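Glutaredoxin (Grx-1) (Archaeoglobus fulgidus, PDB 3IC4) probably carries electrons in thiol-disulfide exchange, as glutaredoxins of the thioredoxin superfamily generally do. Local coordinates at residues Leu29-Leu32 / Lys33-Val37. Numbering follows the deposited sequence.
Sequences LEFL and KREGV
Lys33 reaches back along the helix surface to Glu30 and Leu29. Its backbone N bonds to Leu29 O at 2.9 Å. The side chain then runs past that carbonyl and passes across Leu29 at its branch carbon, with Lys33 CD 4.0 Å from Leu29 CG. A bend at chi3 (55°) turns the amine toward Glu30, and the two chains run alongside each other in the same direction. Lys33 NZ forms a salt bridge with Glu30 OE2 at 2.9 Å. It meets this oxygen on the syn side, 30° out of the carboxylate plane. Both groups sit on the exposed side of the helix.

Arg34 contributes mainly its backbone, with N donating to Glu30 O at 3.0 Å. Its guanidinium group extends off the helix.

Glu35 N bonds to Phe31 O at 2.9 Å. The Glu35 side chain runs alongside Phe31, with OE1 3.7 Å from the ring atom CZ. Carboxylate and ring planes are 14° apart. Glu35 OE2 makes a salt bridge with Arg91, and Phe31 packs on Leu86 and Lys87, so this side of the turn faces helix 83-91.

These residues form the C-terminal end of helix 23-35, the connecting helix of the beta-alpha-beta unit between strands 15-18 and 40-43 in the thioredoxin-type fold. Cys22 and Cys25 lie at the start of the same helix, consistent with the CxxC motif of glutaredoxins.

Gly36 leaves the helix with positive phi. Its N makes a weak bond to Leu32 O at 3.4 Å.

Val37 continues the exit toward strand 40-43, its CG2 4.0 Å from Leu32 O. A water appears to bridge Leu32 O and Val37 O, joining the last helical turn to the departing chain, though its approach to Val37 O is unusually short and therefore doubtful.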
loop_
_atom_site.group_PDB
_atom_site.type_symbol
_atom_site.label_atom_id
_atom_site.label_comp_id
_atom_site.label_asym_id
_atom_site.label_seq_id
_atom_site.Cartn_x
_atom_site.Cartn_y
_atom_site.Cartn_z
ATOM N N LEU A 29 -7.877 1.879 -4.208
ATOM C CA LEU A 29 -8.509 0.635 -3.771
ATOM C C LEU A 29 -9.515 0.114 -4.815
ATOM O O LEU A 29 -9.557 -1.072 -5.135
ATOM C CB LEU A 29 -9.193 0.863 -2.406
ATOM C CG LEU A 29 -9.960 -0.362 -1.839
ATOM C CD1 LEU A 29 -8.983 -1.281 -1.214
ATOM C CD2 LEU A 29 -11.040 0.007 -0.845
ATOM N N GLU A 30 -10.352 1.010 -5.329
ATOM C CA GLU A 30 -11.326 0.639 -6.343
ATOM C C GLU A 30 -10.637 0.202 -7.635
ATOM O O GLU A 30 -11.102 -0.717 -8.298
ATOM C CB GLU A 30 -12.333 1.770 -6.555
ATOM C CG GLU A 30 -13.177 2.068 -5.255
ATOM C CD GLU A 30 -14.030 0.916 -4.792
ATOM O OE1 GLU A 30 -14.506 0.076 -5.623
ATOM O OE2 GLU A 30 -14.301 0.812 -3.553
ATOM N N PHE A 31 -9.518 0.841 -7.978
ATOM C CA PHE A 31 -8.736 0.377 -9.117
ATOM C C PHE A 31 -8.315 -1.067 -8.961
ATOM O O PHE A 31 -8.420 -1.861 -9.887
ATOM C CB PHE A 31 -7.499 1.273 -9.346
ATOM C CG PHE A 31 -6.553 0.746 -10.423
ATOM C CD1 PHE A 31 -6.771 1.020 -11.751
ATOM C CD2 PHE A 31 -5.506 -0.072 -10.092
ATOM C CE1 PHE A 31 -5.961 0.444 -12.734
ATOM C CE2 PHE A 31 -4.705 -0.623 -11.053
ATOM C CZ PHE A 31 -4.948 -0.384 -12.357
ATOM N N LEU A 32 -7.734 -1.370 -7.800
ATOM C CA LEU A 32 -7.196 -2.702 -7.520
ATOM C C LEU A 32 -8.308 -3.703 -7.504
ATOM O O LEU A 32 -8.148 -4.812 -8.012
ATOM C CB LEU A 32 -6.417 -2.708 -6.194
ATOM C CG LEU A 32 -5.103 -1.907 -6.196
ATOM C CD1 LEU A 32 -4.568 -1.865 -4.806
ATOM C CD2 LEU A 32 -4.116 -2.431 -7.215
ATOM N N LYS A 33 -9.461 -3.323 -6.966
ATOM C CA LYS A 33 -10.603 -4.253 -6.942
ATOM C C LYS A 33 -11.039 -4.635 -8.322
ATOM O O LYS A 33 -11.381 -5.802 -8.585
ATOM C CB LYS A 33 -11.804 -3.639 -6.210
ATOM C CG LYS A 33 -11.586 -3.607 -4.722
ATOM C CD LYS A 33 -12.483 -2.711 -3.841
ATOM C CE LYS A 33 -13.905 -2.884 -3.943
ATOM N NZ LYS A 33 -14.607 -2.019 -2.898
ATOM N N ARG A 34 -11.124 -3.629 -9.180
ATOM C CA ARG A 34 -11.588 -3.779 -10.557
ATOM C C ARG A 34 -10.561 -4.587 -11.378
ATOM O O ARG A 34 -10.909 -5.407 -12.237
ATOM C CB ARG A 34 -11.844 -2.378 -11.124
ATOM C CG ARG A 34 -12.285 -2.356 -12.542
ATOM C CD ARG A 34 -13.199 -1.167 -12.864
ATOM N NE ARG A 34 -13.773 -1.354 -14.229
ATOM C CZ ARG A 34 -14.956 -1.907 -14.584
ATOM N NH1 ARG A 34 -15.840 -2.368 -13.681
ATOM N NH2 ARG A 34 -15.278 -1.980 -15.890
ATOM N N GLU A 35 -9.286 -4.415 -11.049
ATOM C CA GLU A 35 -8.217 -5.098 -11.749
ATOM C C GLU A 35 -8.292 -6.613 -11.612
ATOM O O GLU A 35 -7.876 -7.365 -12.518
ATOM C CB GLU A 35 -6.852 -4.542 -11.286
ATOM C CG GLU A 35 -5.684 -4.862 -12.180
ATOM C CD GLU A 35 -5.712 -4.282 -13.611
ATOM O OE1 GLU A 35 -6.502 -3.360 -13.955
ATOM O OE2 GLU A 35 -4.894 -4.796 -14.435
ATOM N N GLY A 36 -8.779 -7.083 -10.474
ATOM C CA GLY A 36 -8.996 -8.507 -10.304
ATOM C C GLY A 36 -7.776 -9.261 -9.774
ATOM O O GLY A 36 -7.784 -10.485 -9.739
ATOM N N VAL A 37 -6.749 -8.507 -9.368
ATOM C CA VAL A 37 -5.535 -9.044 -8.773
ATOM C C VAL A 37 -5.748 -9.305 -7.274
ATOM O O VAL A 37 -6.561 -8.659 -6.665
ATOM C CB VAL A 37 -4.335 -8.117 -9.071
ATOM C CG1 VAL A 37 -3.994 -8.230 -10.588
ATOM C CG2 VAL A 37 -4.613 -6.674 -8.641
HETATM O O HOH W 1 -8.727 -7.589 -7.145
#